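PDB 5EH9: N-acyl homoserine lactonase AiiA from Bacillus thuringiensis subsp. kurstaki, which hydrolyses the lactone ring of N-acyl homoserine lactones with short or long acyl chains, using two zinc ions per subunit. Local coordinates for residues A[51-56]-A[104-109]. Sequence-based numbering, arbitrary orientation.
With ZN (zinc ion), chain C.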
ATOM      1  N   LEU A  51     -10.861  -0.618  -3.364  1.00 12.83           N
ATOM      2  CA  LEU A  51     -10.029  -0.597  -2.191  1.00 12.76           C
ATOM      3  C   LEU A  51      -8.574  -0.886  -2.580  1.00 13.06           C
ATOM      4  O   LEU A  51      -8.282  -1.863  -3.277  1.00 13.17           O
ATOM      5  CB  LEU A  51     -10.523  -1.731  -1.251  1.00 13.50           C
ATOM      6  CG  LEU A  51      -9.722  -1.892   0.021  1.00 14.22           C
ATOM      7  CD1 LEU A  51      -9.771  -0.640   0.895  1.00 14.59           C
ATOM      8  CD2 LEU A  51     -10.194  -3.115   0.809  1.00 15.27           C
ATOM      9  N   VAL A  52      -7.694   0.006  -2.151  1.00 11.51           N
ATOM     10  CA  VAL A  52      -6.275  -0.154  -2.337  1.00 11.96           C
ATOM     11  C   VAL A  52      -5.664  -0.632  -1.007  1.00 12.57           C
ATOM     12  O   VAL A  52      -5.657   0.117  -0.032  1.00 12.62           O
ATOM     13  CB  VAL A  52      -5.624   1.158  -2.774  1.00 13.88           C
ATOM     14  CG1 VAL A  52      -4.149   0.943  -2.985  1.00 13.55           C
ATOM     15  CG2 VAL A  52      -6.309   1.738  -4.023  1.00 14.37           C
ATOM     16  N   ASP A  53      -5.177  -1.858  -1.051  1.00 11.00           N
ATOM     17  CA  ASP A  53      -4.548  -2.569   0.057  1.00 12.15           C
ATOM     18  C   ASP A  53      -5.565  -2.908   1.167  1.00 10.86           C
ATOM     19  O   ASP A  53      -6.670  -2.396   1.228  1.00 12.56           O
ATOM     20  CB  ASP A  53      -3.335  -1.797   0.564  1.00 12.48           C
ATOM     21  CG  ASP A  53      -2.159  -1.889  -0.475  1.00 12.60           C
ATOM     22  OD1 ASP A  53      -2.231  -2.732  -1.372  1.00 13.14           O
ATOM     23  OD2 ASP A  53      -1.218  -1.056  -0.311  1.00 13.58           O
ATOM     24  N   THR A  54      -5.194  -3.847   2.028  1.00 11.78           N
ATOM     25  CA  THR A  54      -6.175  -4.541   2.863  1.00 11.66           C
ATOM     26  C   THR A  54      -5.660  -4.697   4.276  1.00 12.55           C
ATOM     27  O   THR A  54      -6.262  -5.510   5.031  1.00 13.53           O
ATOM     28  CB  THR A  54      -6.566  -5.879   2.280  1.00 11.85           C
ATOM     29  OG1 THR A  54      -5.463  -6.740   2.292  1.00 12.08           O
ATOM     30  CG2 THR A  54      -7.200  -5.752   0.915  1.00 13.64           C
ATOM     31  N   GLY A  55      -4.652  -3.980   4.726  1.00 12.60           N
ATOM     32  CA  GLY A  55      -4.188  -4.034   6.110  1.00 13.34           C
ATOM     33  C   GLY A  55      -3.467  -5.338   6.419  1.00 12.89           C
ATOM     34  O   GLY A  55      -3.007  -6.063   5.573  1.00 13.97           O
ATOM     35  N   MET A  56      -3.396  -5.598   7.736  1.00 14.12           N
ATOM     36  CA  MET A  56      -2.557  -6.651   8.286  1.00 14.38           C
ATOM     37  C   MET A  56      -3.386  -7.895   8.524  1.00 13.77           C
ATOM     38  O   MET A  56      -4.631  -7.832   8.580  1.00 16.00           O
ATOM     39  CB  MET A  56      -1.949  -6.135   9.587  1.00 15.19           C
ATOM     40  CG  MET A  56      -0.762  -5.170   9.343  1.00 14.94           C
ATOM     41  SD  MET A  56      -0.125  -4.289  10.760  1.00 16.41           S
ATOM     42  CE  MET A  56      -1.464  -3.197  11.082  1.00 15.97           C
ATOM     43  N   ILE A 104      -6.991  -3.514  -5.175  1.00 11.76           N
ATOM     44  CA  ILE A 104      -5.646  -3.257  -5.809  1.00 11.89           C
ATOM     45  C   ILE A 104      -4.664  -3.586  -4.678  1.00 11.99           C
ATOM     46  O   ILE A 104      -4.661  -2.929  -3.644  1.00 13.10           O
ATOM     47  CB  ILE A 104      -5.489  -1.812  -6.308  1.00 12.91           C
ATOM     48  CG1 ILE A 104      -6.496  -1.489  -7.391  1.00 13.95           C
ATOM     49  CG2 ILE A 104      -4.044  -1.568  -6.669  1.00 12.84           C
ATOM     50  CD1 ILE A 104      -6.610  -0.033  -7.742  1.00 13.77           C
ATOM     51  N   SER A 105      -3.755  -4.540  -4.943  1.00 11.83           N
ATOM     52  CA  SER A 105      -2.658  -4.826  -4.034  1.00 12.14           C
ATOM     53  C   SER A 105      -1.403  -4.073  -4.578  1.00 11.57           C
ATOM     54  O   SER A 105      -0.857  -4.477  -5.611  1.00 12.19           O
ATOM     55  CB  SER A 105      -2.379  -6.310  -3.929  1.00 13.73           C
ATOM     56  OG  SER A 105      -3.394  -7.021  -3.289  1.00 13.80           O
ATOM     57  N   SER A 106      -0.964  -3.060  -3.869  1.00 11.37           N
ATOM     58  CA  SER A 106       0.262  -2.367  -4.240  1.00 12.20           C
ATOM     59  C   SER A 106       1.397  -3.396  -4.285  1.00 11.95           C
ATOM     60  O   SER A 106       2.282  -3.361  -5.156  1.00 12.52           O
ATOM     61  CB  SER A 106       0.562  -1.270  -3.254  1.00 12.34           C
ATOM     62  OG  SER A 106       0.810  -1.777  -1.949  1.00 13.80           O
ATOM     63  N   HIS A 107       1.418  -4.283  -3.272  1.00 12.17           N
ATOM     64  CA  HIS A 107       2.355  -5.345  -3.185  1.00 11.59           C
ATOM     65  C   HIS A 107       1.819  -6.310  -2.075  1.00 11.36           C
ATOM     66  O   HIS A 107       0.778  -6.007  -1.513  1.00 12.44           O
ATOM     67  CB  HIS A 107       3.772  -4.873  -2.889  1.00 12.95           C
ATOM     68  CG  HIS A 107       4.006  -4.081  -1.664  1.00 12.50           C
ATOM     69  ND1 HIS A 107       3.287  -2.977  -1.294  1.00 12.99           N
ATOM     70  CD2 HIS A 107       5.005  -4.209  -0.720  1.00 12.63           C
ATOM     71  CE1 HIS A 107       3.834  -2.426  -0.227  1.00 13.61           C
ATOM     72  NE2 HIS A 107       4.865  -3.175   0.156  1.00 13.33           N
ATOM     73  N   LEU A 108       2.509  -7.399  -1.884  1.00 12.44           N
ATOM     74  CA  LEU A 108       2.007  -8.465  -1.011  1.00 11.91           C
ATOM     75  C   LEU A 108       2.718  -8.576   0.305  1.00 12.38           C
ATOM     76  O   LEU A 108       2.580  -9.598   1.010  1.00 13.97           O
ATOM     77  CB  LEU A 108       1.909  -9.810  -1.759  1.00 12.84           C
ATOM     78  CG  LEU A 108       0.980  -9.847  -3.016  1.00 14.36           C
ATOM     79  CD1 LEU A 108       1.151 -11.160  -3.728  1.00 14.88           C
ATOM     80  CD2 LEU A 108      -0.472  -9.510  -2.635  1.00 12.99           C
ATOM     81  N   HIS A 109       3.409  -7.552   0.733  1.00 12.02           N
ATOM     82  CA  HIS A 109       3.875  -7.432   2.117  1.00 12.19           C
ATOM     83  C   HIS A 109       2.714  -7.543   3.060  1.00 11.72           C
ATOM     84  O   HIS A 109       1.597  -7.157   2.786  1.00 13.29           O
ATOM     85  CB  HIS A 109       4.672  -6.173   2.341  1.00 12.52           C
ATOM     86  CG  HIS A 109       6.033  -6.225   1.693  1.00 14.48           C
ATOM     87  ND1 HIS A 109       6.858  -5.101   1.607  1.00 14.25           N
ATOM     88  CD2 HIS A 109       6.724  -7.234   1.134  1.00 14.45           C
ATOM     89  CE1 HIS A 109       7.993  -5.446   1.000  1.00 14.44           C
ATOM     90  NE2 HIS A 109       7.914  -6.706   0.669  1.00 14.64           N
TER
HETATM   91 ZN    ZN C 302       6.248  -3.044   1.733  1.00 13.76          ZN
HETATM   92  O   HOH W   1       5.634  -2.654   3.580  1.00 14.90           O
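Val52 and Ile104 pair as neighbours in parallel strands, and Ile104 bonds on either side of Val52: Ile104 N gives its proton to Leu51 O at 2.8 Å, and Asp53 N gives its own to Ile104 O at 2.9 Å. Beyond this bridge strand 48-52 ends, and segment 104-109 runs on from strand 102-104 into the loop that carries the zinc-binding histidines. Both beta-branched side chains, suited to extended backbone, lie on one face of the sheet and meet through Val52 CG2 and Ile104 CD1, 4.1 Å apart. Leu179 of the second sheet packs on both side chains, so the pair lies between the two sheets of the alpha-beta/beta-alpha sandwich of the metallo-beta-lactamase fold.

Where the strands part, the Asp53 carboxylate takes over the pairing. Aspartate suits the place because its short side chain carries two acceptor oxygens that match the adjacent N-H and hydroxyl of Ser106. Asp53 OD1 accepts the backbone N-H of Ser106 N at 2.8 Å, while Asp53 OD2 takes the hydroxyl proton of Ser106 OG at 2.7 Å; each oxygen uses its syn lone pair. A serine fits here because its short hydroxyl, set between backbone N and carbonyl carbon (chi1 64°), both donates to Asp53 and accepts from His107. That second bond, His107 ND1 to Ser106 OG at 2.8 Å, lies nearly in the imidazole plane and, together with the bond from His107 NE2 to the zinc ion (2.1 Å), holds the ring's rotation from both nitrogens. His109 binds the same ion through ND1, and His172, Asp194 and a water complete the site.

Asp53 OD2 also hydrogen-bonds His112 ND1, at the second zinc site. This buried carboxylate is therefore second-shell to one zinc through His112 and one step further back, behind Ser106, for the other; its negative charge would be expected to polarise both imidazoles and strengthen their hold on zinc.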